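Local coordinates for protein TudS (Uncultured bacterium, PDB 6Z93) that probably removes sulfur from 2-thiouracil, as a desulfurase that carries a [4Fe-4S] cluster, at residues 3-8 with 37-42; 16-21 with 54-59; 58-63 with 112-117. One frame throughout, in Å; residues are numbered along the deposited sequence.

Interaction 1 of 3, residues 3-8 with 37-42. With SF4 (iron/sulfur cluster), chain C.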
loop_
_atom_site.group_PDB
_atom_site.type_symbol
_atom_site.label_atom_id
_atom_site.label_comp_id
_atom_site.label_asym_id
_atom_site.label_seq_id
_atom_site.Cartn_x
_atom_site.Cartn_y
_atom_site.Cartn_z
ATOM N N GLU A 3 -12.826 -0.148 13.247
ATOM C CA GLU A 3 -12.758 -1.575 13.547
ATOM C C GLU A 3 -11.686 -2.308 12.712
ATOM O O GLU A 3 -10.679 -2.718 13.273
ATOM C CB GLU A 3 -14.138 -2.248 13.436
ATOM C CG GLU A 3 -14.118 -3.741 13.714
ATOM C CD GLU A 3 -14.087 -4.091 15.189
ATOM O OE1 GLU A 3 -14.550 -5.200 15.548
ATOM O OE2 GLU A 3 -13.610 -3.253 15.990
ATOM N N LYS A 4 -11.874 -2.434 11.396
ATOM C CA LYS A 4 -10.889 -3.118 10.552
ATOM C C LYS A 4 -9.982 -2.141 9.809
ATOM O O LYS A 4 -10.282 -0.951 9.685
ATOM C CB LYS A 4 -11.583 -4.024 9.530
ATOM C CG LYS A 4 -12.448 -5.088 10.154
ATOM C CD LYS A 4 -12.974 -5.977 9.090
ATOM C CE LYS A 4 -14.247 -6.658 9.523
ATOM N NZ LYS A 4 -14.666 -7.621 8.485
ATOM N N ILE A 5 -8.819 -2.645 9.375
ATOM C CA ILE A 5 -7.905 -1.845 8.573
ATOM C C ILE A 5 -7.540 -2.619 7.295
ATOM O O ILE A 5 -7.626 -3.852 7.271
ATOM C CB ILE A 5 -6.635 -1.402 9.355
ATOM C CG1 ILE A 5 -5.666 -2.567 9.612
ATOM C CG2 ILE A 5 -6.974 -0.652 10.665
ATOM C CD1 ILE A 5 -4.286 -2.118 10.175
ATOM N N ILE A 6 -7.073 -1.911 6.270
ATOM C CA ILE A 6 -6.536 -2.571 5.083
ATOM C C ILE A 6 -5.009 -2.500 5.236
ATOM O O ILE A 6 -4.470 -1.488 5.704
ATOM C CB ILE A 6 -7.052 -1.917 3.785
ATOM C CG1 ILE A 6 -6.588 -2.671 2.546
ATOM C CG2 ILE A 6 -6.637 -0.481 3.681
ATOM C CD1 ILE A 6 -7.379 -2.209 1.256
ATOM N N VAL A 7 -4.302 -3.593 4.911
ATOM C CA VAL A 7 -2.852 -3.625 5.080
ATOM C C VAL A 7 -2.192 -4.107 3.815
ATOM O O VAL A 7 -2.644 -5.104 3.275
ATOM C CB VAL A 7 -2.468 -4.597 6.237
ATOM C CG1 VAL A 7 -0.961 -4.584 6.484
ATOM C CG2 VAL A 7 -3.226 -4.282 7.519
ATOM N N SER A 8 -1.070 -3.487 3.364
ATOM C CA SER A 8 -0.297 -3.995 2.211
ATOM C C SER A 8 0.050 -5.465 2.456
ATOM O O SER A 8 0.565 -5.781 3.528
ATOM C CB SER A 8 1.016 -3.226 2.072
ATOM O OG SER A 8 0.802 -1.922 1.555
ATOM N N GLY A 37 -9.114 -11.020 12.988
ATOM C CA GLY A 37 -9.762 -10.849 11.697
ATOM C C GLY A 37 -9.946 -9.391 11.316
ATOM O O GLY A 37 -10.816 -9.071 10.509
ATOM N N ARG A 38 -9.114 -8.500 11.854
ATOM C CA ARG A 38 -9.266 -7.068 11.606
ATOM C C ARG A 38 -8.251 -6.459 10.644
ATOM O O ARG A 38 -8.287 -5.246 10.434
ATOM C CB ARG A 38 -9.249 -6.301 12.947
ATOM C CG ARG A 38 -10.393 -6.703 13.885
ATOM C CD ARG A 38 -10.207 -6.123 15.280
ATOM N NE ARG A 38 -10.205 -4.663 15.250
ATOM C CZ ARG A 38 -9.726 -3.890 16.221
ATOM N NH1 ARG A 38 -9.170 -4.431 17.298
ATOM N NH2 ARG A 38 -9.762 -2.572 16.103
ATOM N N ALA A 39 -7.293 -7.250 10.135
ATOM C CA ALA A 39 -6.261 -6.709 9.241
ATOM C C ALA A 39 -6.415 -7.373 7.886
ATOM O O ALA A 39 -6.007 -8.525 7.718
ATOM C CB ALA A 39 -4.872 -6.980 9.797
ATOM N N LEU A 40 -7.082 -6.685 6.964
ATOM C CA LEU A 40 -7.367 -7.209 5.639
ATOM C C LEU A 40 -6.217 -7.002 4.692
ATOM O O LEU A 40 -5.870 -5.875 4.356
ATOM C CB LEU A 40 -8.675 -6.648 5.063
ATOM C CG LEU A 40 -9.965 -6.861 5.918
ATOM C CD1 LEU A 40 -11.205 -6.472 5.137
ATOM C CD2 LEU A 40 -10.111 -8.316 6.401
ATOM N N ALA A 41 -5.602 -8.098 4.272
ATOM C CA ALA A 41 -4.467 -8.057 3.359
ATOM C C ALA A 41 -4.922 -7.629 1.980
ATOM O O ALA A 41 -5.925 -8.125 1.501
ATOM C CB ALA A 41 -3.856 -9.443 3.259
ATOM N N PHE A 42 -4.141 -6.787 1.320
ATOM C CA PHE A 42 -4.482 -6.340 -0.024
ATOM C C PHE A 42 -3.227 -5.913 -0.733
ATOM O O PHE A 42 -2.418 -5.192 -0.151
ATOM C CB PHE A 42 -5.484 -5.166 0.031
ATOM C CG PHE A 42 -5.959 -4.757 -1.341
ATOM C CD1 PHE A 42 -5.394 -3.676 -1.996
ATOM C CD2 PHE A 42 -6.931 -5.487 -1.997
ATOM C CE1 PHE A 42 -5.803 -3.328 -3.272
ATOM C CE2 PHE A 42 -7.359 -5.116 -3.270
ATOM C CZ PHE A 42 -6.786 -4.045 -3.895
HETATM FE FE1 SF4 C . 3.989 -3.714 -3.640
HETATM FE FE2 SF4 C . 3.415 -4.564 -1.058
HETATM FE FE3 SF4 C . 1.676 -5.101 -3.174
HETATM FE FE4 SF4 C . 1.967 -2.522 -2.163
HETATM S S1 SF4 C . 1.112 -4.387 -1.064
HETATM S S2 SF4 C . 1.869 -3.118 -4.395
HETATM S S3 SF4 C . 4.227 -2.505 -1.690
HETATM S S4 SF4 C . 3.818 -5.917 -2.896
#

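Interaction 2 of 3, residues 16-21 with 54-59. With SF4 (iron/sulfur cluster), chain C; EDO (1,2-ethanediol), chain F; EDO (1,2-ethanediol), chain D.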
loop_
_atom_site.group_PDB
_atom_site.type_symbol
_atom_site.label_atom_id
_atom_site.label_comp_id
_atom_site.label_asym_id
_atom_site.label_seq_id
_atom_site.Cartn_x
_atom_site.Cartn_y
_atom_site.Cartn_z
ATOM N N VAL A 16 4.334 -11.174 -2.432
ATOM C CA VAL A 16 3.740 -10.499 -3.589
ATOM C C VAL A 16 4.561 -9.319 -4.104
ATOM O O VAL A 16 4.104 -8.672 -5.048
ATOM C CB VAL A 16 2.300 -10.022 -3.266
ATOM C CG1 VAL A 16 1.340 -11.204 -3.153
ATOM C CG2 VAL A 16 2.281 -9.164 -1.991
ATOM N N ARG A 17 5.761 -9.041 -3.542
ATOM C CA ARG A 17 6.584 -7.918 -4.014
ATOM C C ARG A 17 7.036 -8.139 -5.448
ATOM O O ARG A 17 6.990 -9.277 -5.917
ATOM C CB ARG A 17 7.800 -7.699 -3.091
ATOM C CG ARG A 17 7.429 -7.170 -1.705
ATOM C CD ARG A 17 7.271 -5.662 -1.719
ATOM N NE ARG A 17 8.570 -4.994 -1.873
ATOM C CZ ARG A 17 8.750 -3.679 -1.816
ATOM N NH1 ARG A 17 7.720 -2.871 -1.594
ATOM N NH2 ARG A 17 9.966 -3.160 -1.961
ATOM N N TYR A 18 7.535 -7.092 -6.143
ATOM C CA TYR A 18 7.973 -7.255 -7.532
ATOM C C TYR A 18 9.030 -8.376 -7.695
ATOM O O TYR A 18 9.129 -8.948 -8.768
ATOM C CB TYR A 18 8.507 -5.933 -8.110
ATOM C CG TYR A 18 9.909 -5.606 -7.644
ATOM C CD1 TYR A 18 10.152 -5.194 -6.343
ATOM C CD2 TYR A 18 10.999 -5.780 -8.485
ATOM C CE1 TYR A 18 11.447 -4.937 -5.895
ATOM C CE2 TYR A 18 12.294 -5.511 -8.055
ATOM C CZ TYR A 18 12.513 -5.093 -6.760
ATOM O OH TYR A 18 13.795 -4.816 -6.352
ATOM N N ASP A 19 9.838 -8.615 -6.652
ATOM C CA ASP A 19 10.873 -9.654 -6.736
ATOM C C ASP A 19 10.484 -10.977 -6.068
ATOM O O ASP A 19 11.353 -11.822 -5.821
ATOM C CB ASP A 19 12.193 -9.129 -6.174
ATOM C CG ASP A 19 12.143 -8.628 -4.737
ATOM O OD1 ASP A 19 11.033 -8.665 -4.117
ATOM O OD2 ASP A 19 13.207 -8.205 -4.223
ATOM N N GLY A 20 9.197 -11.151 -5.766
ATOM C CA GLY A 20 8.729 -12.339 -5.073
ATOM C C GLY A 20 9.024 -12.339 -3.579
ATOM O O GLY A 20 8.686 -13.303 -2.889
ATOM N N GLN A 21 9.649 -11.286 -3.050
ATOM C CA GLN A 21 9.931 -11.206 -1.621
ATOM C C GLN A 21 8.694 -10.748 -0.837
ATOM O O GLN A 21 7.655 -10.420 -1.419
ATOM C CB GLN A 21 11.072 -10.207 -1.363
ATOM C CG GLN A 21 12.462 -10.668 -1.799
ATOM C CD GLN A 21 13.447 -9.855 -1.004
ATOM O OE1 GLN A 21 14.023 -10.330 -0.021
ATOM N NE2 GLN A 21 13.655 -8.592 -1.394
ATOM N N ARG A 54 7.555 -9.132 -11.260
ATOM C CA ARG A 54 7.236 -8.112 -12.257
ATOM C C ARG A 54 8.375 -7.091 -12.228
ATOM O O ARG A 54 9.071 -6.963 -11.217
ATOM C CB ARG A 54 5.882 -7.434 -11.949
ATOM C CG ARG A 54 5.775 -6.889 -10.527
ATOM C CD ARG A 54 4.335 -6.434 -10.221
ATOM N NE ARG A 54 4.192 -5.997 -8.826
ATOM C CZ ARG A 54 4.014 -6.827 -7.798
ATOM N NH1 ARG A 54 3.957 -8.146 -7.997
ATOM N NH2 ARG A 54 3.903 -6.353 -6.573
ATOM N N PRO A 55 8.613 -6.385 -13.331
ATOM C CA PRO A 55 9.726 -5.420 -13.332
ATOM C C PRO A 55 9.473 -4.266 -12.366
ATOM O O PRO A 55 8.308 -3.877 -12.155
ATOM C CB PRO A 55 9.760 -4.893 -14.770
ATOM C CG PRO A 55 8.824 -5.731 -15.559
ATOM C CD PRO A 55 7.882 -6.405 -14.614
ATOM N N PRO A 56 10.550 -3.646 -11.849
ATOM C CA PRO A 56 10.374 -2.453 -11.002
ATOM C C PRO A 56 9.693 -1.326 -11.774
ATOM O O PRO A 56 9.856 -1.214 -12.992
ATOM C CB PRO A 56 11.815 -2.028 -10.676
ATOM C CG PRO A 56 12.659 -3.233 -10.914
ATOM C CD PRO A 56 11.979 -3.994 -12.024
ATOM N N ALA A 57 8.892 -0.536 -11.087
ATOM C CA ALA A 57 8.196 0.587 -11.726
ATOM C C ALA A 57 8.270 1.808 -10.845
ATOM O O ALA A 57 8.403 1.699 -9.622
ATOM C CB ALA A 57 6.747 0.239 -12.014
ATOM N N GLU A 58 8.223 2.987 -11.478
ATOM C CA GLU A 58 8.256 4.246 -10.754
ATOM C C GLU A 58 7.204 5.174 -11.318
ATOM O O GLU A 58 6.868 5.101 -12.510
ATOM C CB GLU A 58 9.646 4.924 -10.818
ATOM C CG GLU A 58 10.717 4.074 -10.146
ATOM C CD GLU A 58 12.135 4.591 -9.973
ATOM O OE1 GLU A 58 12.984 3.757 -9.593
ATOM O OE2 GLU A 58 12.402 5.799 -10.160
ATOM N N ARG A 59 6.676 6.048 -10.460
ATOM C CA ARG A 59 5.742 7.061 -10.936
ATOM C C ARG A 59 6.521 8.101 -11.759
ATOM O O ARG A 59 7.668 8.427 -11.443
ATOM C CB ARG A 59 5.079 7.780 -9.744
ATOM C CG ARG A 59 4.170 6.874 -8.926
ATOM C CD ARG A 59 3.297 7.695 -8.003
ATOM N NE ARG A 59 2.385 8.546 -8.775
ATOM C CZ ARG A 59 1.345 9.187 -8.258
ATOM N NH1 ARG A 59 1.086 9.105 -6.949
ATOM N NH2 ARG A 59 0.576 9.950 -9.033
HETATM FE FE1 SF4 C . 3.989 -3.714 -3.640
HETATM FE FE2 SF4 C . 3.415 -4.564 -1.058
HETATM FE FE3 SF4 C . 1.676 -5.101 -3.174
HETATM FE FE4 SF4 C . 1.967 -2.522 -2.163
HETATM S S1 SF4 C . 1.112 -4.387 -1.064
HETATM S S2 SF4 C . 1.869 -3.118 -4.395
HETATM S S3 SF4 C . 4.227 -2.505 -1.690
HETATM S S4 SF4 C . 3.818 -5.917 -2.896
HETATM C C1 EDO F . 6.238 -3.146 -9.921
HETATM O O1 EDO F . 6.118 -2.146 -8.917
HETATM C C2 EDO F . 5.278 -2.988 -11.045
HETATM O O2 EDO F . 5.593 -3.755 -12.208
HETATM C C1 EDO D . 6.274 -2.133 -5.131
HETATM O O1 EDO D . 4.887 -1.840 -4.991
HETATM C C2 EDO D . 6.587 -3.551 -5.508
HETATM O O2 EDO D . 5.798 -4.473 -4.810
#

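Interaction 3 of 3, residues 58-63 with 112-117. With EDO (1,2-ethanediol), chain E.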
loop_
_atom_site.group_PDB
_atom_site.type_symbol
_atom_site.label_atom_id
_atom_site.label_comp_id
_atom_site.label_asym_id
_atom_site.label_seq_id
_atom_site.Cartn_x
_atom_site.Cartn_y
_atom_site.Cartn_z
ATOM N N GLU A 58 8.223 2.987 -11.478
ATOM C CA GLU A 58 8.256 4.246 -10.754
ATOM C C GLU A 58 7.204 5.174 -11.318
ATOM O O GLU A 58 6.868 5.101 -12.510
ATOM C CB GLU A 58 9.646 4.924 -10.818
ATOM C CG GLU A 58 10.717 4.074 -10.146
ATOM C CD GLU A 58 12.135 4.591 -9.973
ATOM O OE1 GLU A 58 12.984 3.757 -9.593
ATOM O OE2 GLU A 58 12.402 5.799 -10.160
ATOM N N ARG A 59 6.676 6.048 -10.460
ATOM C CA ARG A 59 5.742 7.061 -10.936
ATOM C C ARG A 59 6.521 8.101 -11.759
ATOM O O ARG A 59 7.668 8.427 -11.443
ATOM C CB ARG A 59 5.079 7.780 -9.744
ATOM C CG ARG A 59 4.170 6.874 -8.926
ATOM C CD ARG A 59 3.297 7.695 -8.003
ATOM N NE ARG A 59 2.385 8.546 -8.775
ATOM C CZ ARG A 59 1.345 9.187 -8.258
ATOM N NH1 ARG A 59 1.086 9.105 -6.949
ATOM N NH2 ARG A 59 0.576 9.950 -9.033
ATOM N N GLN A 60 5.862 8.663 -12.769
ATOM C CA GLN A 60 6.367 9.786 -13.545
ATOM C C GLN A 60 5.105 10.639 -13.646
ATOM O O GLN A 60 4.326 10.486 -14.576
ATOM C CB GLN A 60 6.858 9.321 -14.916
ATOM C CG GLN A 60 8.208 8.594 -14.798
ATOM C CD GLN A 60 8.832 8.265 -16.128
ATOM O OE1 GLN A 60 8.202 8.345 -17.185
ATOM N NE2 GLN A 60 10.087 7.851 -16.093
ATOM N N GLY A 61 4.852 11.396 -12.584
ATOM C CA GLY A 61 3.631 12.178 -12.425
ATOM C C GLY A 61 2.447 11.257 -12.231
ATOM O O GLY A 61 2.467 10.418 -11.325
ATOM N N GLU A 62 1.430 11.359 -13.112
ATOM C CA GLU A 62 0.257 10.476 -13.041
ATOM C C GLU A 62 0.523 9.112 -13.710
ATOM O O GLU A 62 -0.265 8.187 -13.527
ATOM C CB GLU A 62 -0.973 11.128 -13.703
ATOM C CG GLU A 62 -1.854 11.977 -12.774
ATOM C CD GLU A 62 -2.023 11.548 -11.324
ATOM O OE1 GLU A 62 -2.574 10.451 -11.060
ATOM O OE2 GLU A 62 -1.597 12.330 -10.445
ATOM N N HIS A 63 1.597 8.988 -14.500
ATOM C CA HIS A 63 1.909 7.712 -15.145
ATOM C C HIS A 63 2.741 6.843 -14.201
ATOM O O HIS A 63 3.392 7.349 -13.289
ATOM C CB HIS A 63 2.733 7.960 -16.417
ATOM C CG HIS A 63 1.935 8.574 -17.525
ATOM N ND1 HIS A 63 1.450 7.815 -18.583
ATOM C CD2 HIS A 63 1.562 9.866 -17.704
ATOM C CE1 HIS A 63 0.802 8.665 -19.370
ATOM N NE2 HIS A 63 0.856 9.913 -18.894
ATOM N N GLY A 112 11.235 8.550 -10.247
ATOM C CA GLY A 112 10.886 8.333 -11.645
ATOM C C GLY A 112 12.059 8.295 -12.609
ATOM O O GLY A 112 11.862 8.099 -13.813
ATOM N N ARG A 113 13.291 8.465 -12.102
ATOM C CA ARG A 113 14.475 8.449 -12.963
ATOM C C ARG A 113 15.260 7.135 -12.931
ATOM O O ARG A 113 16.303 7.038 -13.587
ATOM C CB ARG A 113 15.385 9.637 -12.650
ATOM C CG ARG A 113 14.708 10.945 -13.012
ATOM C CD ARG A 113 15.530 12.184 -12.719
ATOM N NE ARG A 113 14.788 13.384 -13.118
ATOM C CZ ARG A 113 14.724 13.856 -14.363
ATOM N NH1 ARG A 113 15.383 13.252 -15.345
ATOM N NH2 ARG A 113 14.008 14.941 -14.632
ATOM N N PHE A 114 14.790 6.130 -12.163
ATOM C CA PHE A 114 15.427 4.818 -12.070
ATOM C C PHE A 114 16.912 4.937 -11.697
ATOM O O PHE A 114 17.772 4.349 -12.355
ATOM C CB PHE A 114 15.225 4.025 -13.379
ATOM C CG PHE A 114 13.764 3.734 -13.634
ATOM C CD1 PHE A 114 13.157 2.631 -13.074
ATOM C CD2 PHE A 114 12.985 4.604 -14.380
ATOM C CE1 PHE A 114 11.805 2.391 -13.266
ATOM C CE2 PHE A 114 11.633 4.346 -14.589
ATOM C CZ PHE A 114 11.053 3.249 -14.020
ATOM N N GLU A 115 17.196 5.723 -10.657
ATOM C CA GLU A 115 18.557 5.961 -10.182
ATOM C C GLU A 115 18.694 5.772 -8.660
ATOM O O GLU A 115 19.653 6.287 -8.079
ATOM C CB GLU A 115 18.990 7.383 -10.567
ATOM C CG GLU A 115 18.051 8.450 -10.032
ATOM C CD GLU A 115 18.332 9.865 -10.495
ATOM O OE1 GLU A 115 17.741 10.808 -9.920
ATOM O OE2 GLU A 115 19.134 10.032 -11.443
ATOM N N GLY A 116 17.749 5.067 -8.030
ATOM C CA GLY A 116 17.765 4.812 -6.592
ATOM C C GLY A 116 17.586 6.043 -5.721
ATOM O O GLY A 116 17.969 6.037 -4.550
ATOM N N VAL A 117 16.995 7.108 -6.270
ATOM C CA VAL A 117 16.780 8.350 -5.527
ATOM C C VAL A 117 15.313 8.548 -5.109
ATOM O O VAL A 117 14.423 8.579 -5.958
ATOM C CB VAL A 117 17.310 9.558 -6.337
ATOM C CG1 VAL A 117 16.917 10.883 -5.686
ATOM C CG2 VAL A 117 18.827 9.465 -6.510
HETATM C C1 EDO E . 12.221 5.750 -17.952
HETATM O O1 EDO E . 11.792 7.088 -18.097
HETATM C C2 EDO E . 11.245 4.805 -18.533
HETATM O O2 EDO E . 10.950 5.109 -19.881
HETATM O O HOH W 1 15.083 6.809 -8.800
HETATM O O HOH W 2 15.371 3.335 -8.605
#

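Interaction 1 of 3, residues 3-8 with 37-42
Ile5 to Ser8 pair in parallel with Ala39 to Phe42, the two strands of a beta-alpha-beta unit joined through helix 28-35. Strand 39-42 is the outermost on its side of a four-stranded parallel sheet, and strand 5-8 lies between it and strand 94-96. The short strand axes approach to 4.6 Å at 40°, so the pair is clearly twisted.

Backbone hydrogen bonds form the ladder. Ile5 N gives to Arg38 O at 2.9 Å, and Ile5 O takes Leu40 N. Val7 repeats the pattern with Leu40 O and Phe42 N. CA-H...O contacts lie between these bonds, as from Ile6 CA to Leu40 O.

Apolar packing differs on the two faces of the sheet. On one, Val7 CG2 meets Ala39 CB at 3.9 Å, and Ile5 lies on the same face, where helix 142-151 packs. On the other lie Ile6 and Leu40. Ile6 also packs alongside Phe42 at the strand end, both side chains heading in one direction. Ile6 CG1 stands anti to the backbone N (chi1 -175°), which carries CG1 and CD1 along Phe42 CB. Ile6 CG1 to Phe42 CB is 3.7 Å. Helix 73-90 lies against this face.

The ends of the pair differ. At one, Ser8 CB lies 3.3 Å from S1 of the iron-sulfur cluster, and Ser8 OG is hydrogen-bonded to Lys98 N. At the far end the Arg38 chain bends at chi3 (62°) and grips one atom side-on. Glu3 O lies close to the guanidinium plane, 2.8 Å from Arg38 NE and 3.0 Å from Arg38 NH2. NH2 sits on a carbonyl lone pair, whereas NE comes from above the carbonyl plane. Glu3 OE2 lies over the guanidinium face, a long salt bridge of 3.8 Å to Arg38 NE with no N-H aimed at it.

Interaction 2 of 3, residues 16-21 with 54-59
Tyr18 and Arg54 bring the two backbones together at a single point, with CA atoms 4.9 Å apart. Residues 17-20 form a type I beta turn in the loop after strand 5-8. Arg54 precedes strand 57-60, and its chain runs away from the turn through two prolines. One backbone bond joins the segments: Arg54 N gives to Tyr18 O at 3.0 Å. Within the turn, Asp19 OD1 accepts from Gln21 N in an Asx turn.

The Arg54 side chain makes the polar link. It is extended from CG to NE, and its guanidinium group meets Val16 O end-on. Arg54 NH2 bonds to Val16 O at 2.8 Å and Arg54 NH1 at 3.0 Å, both with the oxygen near the guanidinium plane. Tyr18 N lies over one face of the group, toward its rim. Outside the two segments, Glu45 forms a salt bridge with NE and Pro51 O accepts from NH1, so the group is held in a set rotation.

Tyr18 has CG between its backbone N and carbonyl carbon (chi1 78°). This places the ring beside Arg54 O, which lies at the ring edge and near its plane, 3.5 Å from Tyr18 CD2. Tyr18 CE2 also touches Pro56 CG at 3.7 Å, and these two side chains cross obliquely.

The cluster lies close by. Arg54 NH2 is 3.7 Å from S4. S3 lies at the edge of the Arg17 guanidinium, 3.5 Å from Arg17 NH1. A 1,2-ethanediol, probably from the crystallisation liquor, binds iron FE1 through both oxygens. The two arginines would probably make the surroundings of the cluster more positive, and the diol-bound iron is consistent with a site that can take an outside ligand.

Interaction 3 of 3, residues 58-63 with 112-117
Glu58 and Phe114 run antiparallel past one another, with the Glu58 carboxylate stacked over the Phe114 ring. The two planes are 20° apart, and Glu58 CD sits 3.8 Å above the ring of Phe114, displaced toward its rim. Glu58 CG makes a CH-pi contact with the same ring, 4.1 Å from the Phe114 centroid. The Glu58 chain has CG anti to the carbonyl carbon (chi1 -63°) and is extended beyond it, so it reaches along the ring to the backbone of the loop.

There the carboxylate binds N-H groups. Glu58 OE2 accepts from Phe114 N at 3.1 Å, met from above the carboxylate plane. Gly112 N adds a weak bond to the same oxygen. Two waters carry the grip further round the loop: one links Glu58 OE2 to the N atoms of Glu115 and Val117, and the other links Glu58 OE1 to Gly116 N. These partners would probably stabilise the negative charge of the buried glutamate.

Gln60 works beside the ring. Gln60 NE2 lies near the ring plane at the Phe114 edge and gives a hydrogen bond to Gly112 O at 2.9 Å. That bond lies in the carbonyl plane and close to the amide plane. NE2 also donates to O1 of a 1,2-ethanediol, probably from the crystallisation liquor.

Gly112 fits tightly against the strand. Gly112 CA is 3.2 Å from Arg59 O, and its positive phi (86°) suits glycine. The Arg59 side chain leaves the strand away from the loop; its guanidinium bonds to Gly61 O and to Glu122 O.

The arrangement joins two beta hairpins. Strands 57-60 and 63-66 meet at the type II' turn of residues 60-63, and the loop between strands 108-110 and 118-120 is held by Glu58 and Gln60 of the first hairpin.

Overall arrangement
Interaction 1 lies within the parallel sheet, with its isoleucines, Val7 and Ser8 buried. Backbone ladder bonds and apolar packing dominate it. Interaction 2 is a surface contact; Arg54 supplies its hydrogen bonds and Tyr18 much of the packing. The two reach the iron-sulfur cluster from opposite sides of the chain's centre, with their own centres about 22 Å apart. Interaction 3 is partly buried and does not touch the cluster. A carboxylate bonding to loop N-H groups and stacked on a ring replaces regular strand pairing there. Interactions 2 and 3 share Glu58 and Arg59 on strand 57-60 and touch where Pro56 meets Phe114. Their centres are about 13 Å apart.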